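Local structure of protein her-1 (Caenorhabditis elegans, 1SZH) at residues L55-F60 against P101-A105; N69-C75 against C129-R133. The protein dictates male development as a secreted signalling protein, inhibiting the function of TRA-2A during sex determination. The protein carries 2 engineered substitutions. All coordinates share one frame; numbering follows the deposited sequence.

Contact 1 of 2, residues L55-F60 against P101-A105; sequences LQNVLF and PSIDA
Q56 and P101 bring their CA atoms to 5.6 Å where the last turn of helix 47-59 meets an irregular loop, and the backbones diverge to 8.3 Å between the CA atoms of F60 and D104. F60 is the residue at which the chain leaves helical geometry, while D104 is the N-cap of helix 105-115, its OD1 accepting from T107 N.

The polar link is a single direct hydrogen bond. The Q56 chain, bent at chi2 (-122°), swings its amide across the proline, and NE2 donates to P101 O at 2.9 Å. The bond is nearly straight, 170° at the hydrogen; the acceptor lies close to the amide plane, whereas the donor stands 28° from the plane of the carbonyl. NE2 also donates to a water that in turn donates to I103 O, and OE1 accepts from I68 N, so both ends of this buried amide are held and its rotation is fixed.

Apolar groups flank the bond. L55 lies alongside the proline, CD1 reaching P101 CG at 3.8 Å, and L59 CD1 rests at the same distance from S102 CB. F60 offers its ring edge to P101 O, with CE1 at 3.4 Å, and its CZ reaches D104 CB at 4.0 Å. S102 OG turns elsewhere, to M31 O in helix 24-33, which also touches L55 and L59.

Here the loop from helix 85-97 into helix 105-115 packs, largely buried, on a helix end, fixed through its carbonyls by one amide that serves P101 directly and I103 through water.

Contact 2 of 2, residues N69-C75 against C129-R133; sequences NLDDSVC and CRSLR. With ACT (acetate ion), chain D.
C75 and C129 join a 3-10 segment (70-75) to helix 120-134, their CA atoms 5.8 Å apart, and the CA atoms of D72 and R130 come about as close, 5.7 Å. In the disulfide (chi3 -78°) C75 SG sits beside its backbone N, whereas C129 SG is anti to its own (chi1 177°), turning it toward the 3-10 segment.

Beside this link, D72 is shared by two arginines in a salt-bridge network. R133 NE donates to the syn lone pair of D72 OD1 at 2.8 Å; R130 NE reaches D72 OD2 at 2.9 Å from above the carboxylate plane. Disulfide and ion pairs together tie this segment, consistent with HER-1's extended 3-10 helix, to helix 120-134. Two waters also donate to D72 OD2: one accepts from N69 N and R130 NH2, the other donates to R130 O and accepts from R133 NH2.

The N69 amide stacks on the R133 guanidinium, their planes 24° apart, with N69 CB over one face, 3.5 Å from R133 NH2. At the guanidinium edge NH2 donates to acetate OXT at 3.2 Å; this ion, probably from the crystallisation liquor, also binds K134 NZ. R130 NH1 pairs with E127.

Overall arrangement
Contacts 1 and 2 lie with their centres about 16 Å apart and their nearest atoms about 5 Å apart, without touching. Along the chain their segments alternate: 55-60, 69-75, 101-105, 129-133. Residues 60-69 carry the chain from the end of helix 47-59 to the 3-10 segment, and helix 105-115 follows the loop of contact 1 before helix 120-134 brings in contact 2. I68, just ahead of contact 2, binds Q56 of contact 1, tying this connection to the first site. Contact 1, buried and noncovalent, and contact 2, partly buried and crosslinked, each hold an earlier segment to a later one, binding the two halves of this strandless chain together, once covalently.

Contact 1 of 2, residues L55-F60 against P101-A105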
ATOM      1  N   LEU A  55       3.023   0.132  12.022  1.00 14.26           N
ATOM      2  CA  LEU A  55       3.351  -1.253  11.719  1.00 12.60           C
ATOM      3  C   LEU A  55       4.525  -1.374  10.748  1.00 14.71           C
ATOM      4  O   LEU A  55       5.426  -2.184  10.948  1.00 16.11           O
ATOM      5  CB  LEU A  55       2.120  -2.009  11.171  1.00 14.05           C
ATOM      6  CG  LEU A  55       0.983  -2.174  12.188  1.00 14.53           C
ATOM      7  CD1 LEU A  55      -0.199  -2.835  11.451  1.00 14.14           C
ATOM      8  CD2 LEU A  55       1.401  -3.041  13.362  1.00 14.25           C
ATOM      9  N   GLN A  56       4.521  -0.577   9.688  1.00 13.88           N
ATOM     10  CA  GLN A  56       5.626  -0.636   8.735  1.00 15.41           C
ATOM     11  C   GLN A  56       6.972  -0.326   9.405  1.00 14.41           C
ATOM     12  O   GLN A  56       7.980  -0.984   9.140  1.00 17.33           O
ATOM     13  CB  GLN A  56       5.389   0.358   7.604  1.00 16.03           C
ATOM     14  CG  GLN A  56       4.301  -0.079   6.638  1.00 14.75           C
ATOM     15  CD  GLN A  56       4.834  -0.189   5.216  1.00 15.36           C
ATOM     16  OE1 GLN A  56       5.404   0.760   4.677  1.00 16.46           O
ATOM     17  NE2 GLN A  56       4.635  -1.342   4.595  1.00 17.60           N
ATOM     18  N   ASN A  57       6.954   0.673  10.281  1.00 16.19           N
ATOM     19  CA  ASN A  57       8.166   1.084  10.977  1.00 16.71           C
ATOM     20  C   ASN A  57       8.697  -0.023  11.886  1.00 19.95           C
ATOM     21  O   ASN A  57       9.914  -0.169  12.023  1.00 24.87           O
ATOM     22  CB  ASN A  57       7.912   2.383  11.765  1.00 17.42           C
ATOM     23  CG  ASN A  57       7.898   3.624  10.871  1.00 21.91           C
ATOM     24  OD1 ASN A  57       7.697   4.752  11.352  1.00 24.33           O
ATOM     25  ND2 ASN A  57       8.100   3.428   9.570  1.00 17.93           N
ATOM     26  N   VAL A  58       7.818  -0.817  12.504  1.00 16.47           N
ATOM     27  CA  VAL A  58       8.315  -1.902  13.360  1.00 16.39           C
ATOM     28  C   VAL A  58       8.711  -3.124  12.525  1.00 19.77           C
ATOM     29  O   VAL A  58       9.810  -3.652  12.664  1.00 21.25           O
ATOM     30  CB  VAL A  58       7.270  -2.329  14.419  1.00 19.57           C
ATOM     31  CG1 VAL A  58       7.816  -3.506  15.245  1.00 20.39           C
ATOM     32  CG2 VAL A  58       6.915  -1.173  15.308  1.00 18.39           C
ATOM     33  N   LEU A  59       7.842  -3.565  11.619  1.00 18.04           N
ATOM     34  CA  LEU A  59       8.129  -4.747  10.803  1.00 17.00           C
ATOM     35  C   LEU A  59       9.366  -4.619   9.940  1.00 16.59           C
ATOM     36  O   LEU A  59      10.114  -5.577   9.774  1.00 22.41           O
ATOM     37  CB  LEU A  59       6.945  -5.049   9.865  1.00 15.67           C
ATOM     38  CG  LEU A  59       5.627  -5.429  10.555  1.00 16.35           C
ATOM     39  CD1 LEU A  59       4.537  -5.564   9.480  1.00 15.96           C
ATOM     40  CD2 LEU A  59       5.771  -6.736  11.305  1.00 16.04           C
ATOM     41  N   PHE A  60       9.587  -3.428   9.404  1.00 17.78           N
ATOM     42  CA  PHE A  60      10.698  -3.217   8.492  1.00 19.37           C
ATOM     43  C   PHE A  60      11.769  -2.284   9.068  1.00 20.14           C
ATOM     44  O   PHE A  60      12.432  -1.567   8.335  1.00 22.35           O
ATOM     45  CB  PHE A  60      10.142  -2.675   7.173  1.00 17.70           C
ATOM     46  CG  PHE A  60       9.172  -3.632   6.501  1.00 19.59           C
ATOM     47  CD1 PHE A  60       7.864  -3.249   6.225  1.00 21.12           C
ATOM     48  CD2 PHE A  60       9.560  -4.939   6.193  1.00 18.81           C
ATOM     49  CE1 PHE A  60       6.948  -4.162   5.670  1.00 19.75           C
ATOM     50  CE2 PHE A  60       8.651  -5.859   5.633  1.00 23.17           C
ATOM     51  CZ  PHE A  60       7.349  -5.468   5.370  1.00 19.78           C
ATOM     52  N   PRO A 101       0.023  -3.162   5.300  1.00 13.32           N
ATOM     53  CA  PRO A 101       1.325  -2.890   5.928  1.00 14.46           C
ATOM     54  C   PRO A 101       2.379  -3.969   6.002  1.00 14.99           C
ATOM     55  O   PRO A 101       3.579  -3.645   6.023  1.00 15.65           O
ATOM     56  CB  PRO A 101       0.941  -2.354   7.308  1.00 13.26           C
ATOM     57  CG  PRO A 101      -0.320  -3.119   7.628  1.00 14.02           C
ATOM     58  CD  PRO A 101      -1.069  -3.045   6.286  1.00 13.59           C
ATOM     59  N   SER A 102       1.970  -5.240   6.016  1.00 12.40           N
ATOM     60  CA  SER A 102       2.979  -6.292   6.113  1.00 13.91           C
ATOM     61  C   SER A 102       3.533  -6.814   4.791  1.00 16.12           C
ATOM     62  O   SER A 102       4.395  -7.699   4.791  1.00 17.24           O
ATOM     63  CB  SER A 102       2.431  -7.467   6.914  1.00 14.91           C
ATOM     64  OG  SER A 102       1.360  -8.081   6.216  1.00 14.01           O
ATOM     65  N   ILE A 103       3.047  -6.299   3.664  1.00 14.41           N
ATOM     66  CA  ILE A 103       3.570  -6.757   2.378  1.00 14.73           C
ATOM     67  C   ILE A 103       4.717  -5.832   1.966  1.00 14.43           C
ATOM     68  O   ILE A 103       4.537  -4.618   1.831  1.00 14.82           O
ATOM     69  CB  ILE A 103       2.488  -6.738   1.284  1.00 14.68           C
ATOM     70  CG1 ILE A 103       1.292  -7.578   1.719  1.00 15.36           C
ATOM     71  CG2 ILE A 103       3.074  -7.321  -0.016  1.00 14.01           C
ATOM     72  CD1 ILE A 103       0.105  -7.617   0.718  1.00 17.54           C
ATOM     73  N   ASP A 104       5.897  -6.410   1.790  1.00 16.87           N
ATOM     74  CA  ASP A 104       7.033  -5.579   1.426  1.00 20.59           C
ATOM     75  C   ASP A 104       6.927  -5.034   0.012  1.00 20.11           C
ATOM     76  O   ASP A 104       6.141  -5.504  -0.803  1.00 16.74           O
ATOM     77  CB  ASP A 104       8.352  -6.325   1.635  1.00 19.80           C
ATOM     78  CG  ASP A 104       8.479  -7.566   0.778  1.00 28.69           C
ATOM     79  OD1 ASP A 104       8.318  -7.488  -0.453  1.00 26.21           O
ATOM     80  OD2 ASP A 104       8.762  -8.638   1.345  1.00 49.57           O
ATOM     81  N   ALA A 105       7.708  -3.991  -0.248  1.00 16.76           N
ATOM     82  CA  ALA A 105       7.719  -3.313  -1.539  1.00 17.10           C
ATOM     83  C   ALA A 105       7.855  -4.215  -2.758  1.00 16.56           C
ATOM     84  O   ALA A 105       7.046  -4.135  -3.691  1.00 16.39           O
ATOM     85  CB  ALA A 105       8.831  -2.281  -1.542  1.00 17.34           C
TER
HETATM   86  O   HOH W   1       5.715  -1.956   1.912  1.00 17.54           O

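Contact 2 of 2, residues N69-C75 against C129-R133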
ATOM      1  N   ASN A  69       5.358   4.395   1.240  1.00 14.15           N
ATOM      2  CA  ASN A  69       4.555   5.439   1.831  1.00 16.25           C
ATOM      3  C   ASN A  69       3.064   5.183   1.559  1.00 15.14           C
ATOM      4  O   ASN A  69       2.667   4.911   0.416  1.00 14.41           O
ATOM      5  CB  ASN A  69       4.965   6.797   1.248  1.00 16.53           C
ATOM      6  CG  ASN A  69       4.446   7.970   2.068  1.00 19.45           C
ATOM      7  OD1 ASN A  69       5.229   8.711   2.694  1.00 25.82           O
ATOM      8  ND2 ASN A  69       3.144   8.155   2.073  1.00 21.01           N
ATOM      9  N   LEU A  70       2.245   5.250   2.602  1.00 17.19           N
ATOM     10  CA  LEU A  70       0.816   5.032   2.438  1.00 16.03           C
ATOM     11  C   LEU A  70       0.167   5.896   1.351  1.00 17.98           C
ATOM     12  O   LEU A  70      -0.743   5.431   0.647  1.00 18.19           O
ATOM     13  CB  LEU A  70       0.088   5.256   3.773  1.00 17.19           C
ATOM     14  CG  LEU A  70      -1.425   5.001   3.766  1.00 16.80           C
ATOM     15  CD1 LEU A  70      -1.743   3.550   3.390  1.00 20.50           C
ATOM     16  CD2 LEU A  70      -1.961   5.329   5.170  1.00 23.57           C
ATOM     17  N   ASP A  71       0.646   7.129   1.189  1.00 18.89           N
ATOM     18  CA  ASP A  71       0.094   8.036   0.198  1.00 19.78           C
ATOM     19  C   ASP A  71       0.234   7.543  -1.228  1.00 19.42           C
ATOM     20  O   ASP A  71      -0.532   7.953  -2.092  1.00 20.64           O
ATOM     21  CB  ASP A  71       0.736   9.430   0.286  1.00 26.38           C
ATOM     22  CG  ASP A  71       0.490  10.107   1.614  1.00 38.22           C
ATOM     23  OD1 ASP A  71      -0.637   9.995   2.143  1.00 37.78           O
ATOM     24  OD2 ASP A  71       1.427  10.764   2.118  1.00 49.17           O
ATOM     25  N   ASP A  72       1.203   6.674  -1.490  1.00 16.36           N
ATOM     26  CA  ASP A  72       1.374   6.164  -2.844  1.00 15.31           C
ATOM     27  C   ASP A  72       0.193   5.298  -3.305  1.00 18.60           C
ATOM     28  O   ASP A  72       0.040   5.036  -4.504  1.00 17.84           O
ATOM     29  CB  ASP A  72       2.666   5.334  -2.958  1.00 15.44           C
ATOM     30  CG  ASP A  72       3.933   6.182  -2.875  1.00 19.82           C
ATOM     31  OD1 ASP A  72       3.837   7.406  -2.650  1.00 19.35           O
ATOM     32  OD2 ASP A  72       5.032   5.598  -3.016  1.00 16.44           O
ATOM     33  N   SER A  73      -0.667   4.875  -2.384  1.00 18.40           N
ATOM     34  CA  SER A  73      -1.786   4.044  -2.809  1.00 19.50           C
ATOM     35  C   SER A  73      -2.732   4.806  -3.736  1.00 20.59           C
ATOM     36  O   SER A  73      -3.446   4.193  -4.533  1.00 20.58           O
ATOM     37  CB  SER A  73      -2.549   3.492  -1.599  1.00 18.35           C
ATOM     38  OG  SER A  73      -3.111   4.541  -0.820  1.00 21.55           O
ATOM     39  N   VAL A  74      -2.724   6.134  -3.665  1.00 18.10           N
ATOM     40  CA  VAL A  74      -3.611   6.915  -4.536  1.00 17.51           C
ATOM     41  C   VAL A  74      -3.206   6.772  -6.010  1.00 18.66           C
ATOM     42  O   VAL A  74      -4.022   6.952  -6.913  1.00 20.97           O
ATOM     43  CB  VAL A  74      -3.611   8.410  -4.136  1.00 23.42           C
ATOM     44  CG1 VAL A  74      -3.944   8.574  -2.647  1.00 27.55           C
ATOM     45  CG2 VAL A  74      -2.285   9.024  -4.451  1.00 33.60           C
ATOM     46  N   CYS A  75      -1.958   6.404  -6.253  1.00 14.97           N
ATOM     47  CA  CYS A  75      -1.459   6.241  -7.621  1.00 14.43           C
ATOM     48  C   CYS A  75      -2.110   5.063  -8.343  1.00 17.72           C
ATOM     49  O   CYS A  75      -2.131   4.974  -9.576  1.00 16.55           O
ATOM     50  CB  CYS A  75       0.054   6.047  -7.590  1.00 14.70           C
ATOM     51  SG  CYS A  75       0.966   7.419  -6.857  1.00 18.22           S
ATOM     52  N   CYS A 129       3.864   8.621 -10.778  1.00 17.17           N
ATOM     53  CA  CYS A 129       3.057   9.198  -9.721  1.00 14.07           C
ATOM     54  C   CYS A 129       3.785   9.013  -8.378  1.00 15.97           C
ATOM     55  O   CYS A 129       3.812   9.933  -7.568  1.00 14.65           O
ATOM     56  CB  CYS A 129       1.684   8.493  -9.706  1.00 16.00           C
ATOM     57  SG  CYS A 129       0.538   8.962  -8.427  1.00 19.27           S
ATOM     58  N   ARG A 130       4.352   7.829  -8.131  1.00 15.30           N
ATOM     59  CA  ARG A 130       5.066   7.607  -6.880  1.00 14.14           C
ATOM     60  C   ARG A 130       6.278   8.541  -6.766  1.00 16.31           C
ATOM     61  O   ARG A 130       6.538   9.080  -5.689  1.00 16.28           O
ATOM     62  CB  ARG A 130       5.520   6.154  -6.755  1.00 16.20           C
ATOM     63  CG  ARG A 130       4.369   5.138  -6.579  1.00 18.49           C
ATOM     64  CD  ARG A 130       4.959   3.734  -6.332  1.00 17.43           C
ATOM     65  NE  ARG A 130       5.686   3.708  -5.070  1.00 18.90           N
ATOM     66  CZ  ARG A 130       6.819   3.051  -4.857  1.00 24.99           C
ATOM     67  NH1 ARG A 130       7.386   2.340  -5.829  1.00 25.53           N
ATOM     68  NH2 ARG A 130       7.396   3.121  -3.662  1.00 22.88           N
ATOM     69  N   SER A 131       7.011   8.709  -7.871  1.00 17.40           N
ATOM     70  CA  SER A 131       8.179   9.599  -7.884  1.00 19.15           C
ATOM     71  C   SER A 131       7.765  11.038  -7.598  1.00 19.66           C
ATOM     72  O   SER A 131       8.414  11.722  -6.804  1.00 20.34           O
ATOM     73  CB  SER A 131       8.890   9.529  -9.239  1.00 26.58           C
ATOM     74  OG  SER A 131       9.548   8.281  -9.383  1.00 34.16           O
ATOM     75  N   LEU A 132       6.690  11.509  -8.228  1.00 17.46           N
ATOM     76  CA  LEU A 132       6.222  12.879  -7.980  1.00 16.33           C
ATOM     77  C   LEU A 132       5.815  13.074  -6.503  1.00 18.03           C
ATOM     78  O   LEU A 132       6.091  14.126  -5.911  1.00 17.17           O
ATOM     79  CB  LEU A 132       5.042  13.222  -8.894  1.00 20.14           C
ATOM     80  CG  LEU A 132       5.386  13.558 -10.352  1.00 26.82           C
ATOM     81  CD1 LEU A 132       4.097  13.917 -11.068  1.00 32.18           C
ATOM     82  CD2 LEU A 132       6.377  14.718 -10.416  1.00 33.60           C
ATOM     83  N   ARG A 133       5.159  12.073  -5.910  1.00 15.92           N
ATOM     84  CA  ARG A 133       4.767  12.149  -4.489  1.00 20.28           C
ATOM     85  C   ARG A 133       6.057  12.290  -3.647  1.00 17.65           C
ATOM     86  O   ARG A 133       6.159  13.139  -2.755  1.00 18.16           O
ATOM     87  CB  ARG A 133       3.997  10.865  -4.108  1.00 20.43           C
ATOM     88  CG  ARG A 133       3.157  10.900  -2.794  1.00 24.55           C
ATOM     89  CD  ARG A 133       4.003  10.817  -1.516  1.00 26.53           C
ATOM     90  NE  ARG A 133       4.975   9.725  -1.548  1.00 23.54           N
ATOM     91  CZ  ARG A 133       6.090   9.710  -0.832  1.00 21.79           C
ATOM     92  NH1 ARG A 133       6.367  10.731  -0.017  1.00 24.92           N
ATOM     93  NH2 ARG A 133       6.949   8.718  -0.958  1.00 24.06           N
TER
HETATM   94  C   ACT D 334       9.150   9.052   1.736  1.00 49.94           C
HETATM   95  O   ACT D 334       9.265  10.160   2.415  1.00 53.37           O
HETATM   96  OXT ACT D 334       9.707   8.790   0.611  1.00 55.62           O
HETATM   97  CH3 ACT D 334       8.309   7.926   2.236  1.00 48.33           C
HETATM   98  O   HOH W   2       6.900   4.945  -1.113  1.00 23.37           O
HETATM   99  O   HOH W   3       6.927   7.457  -3.536  1.00 21.62           O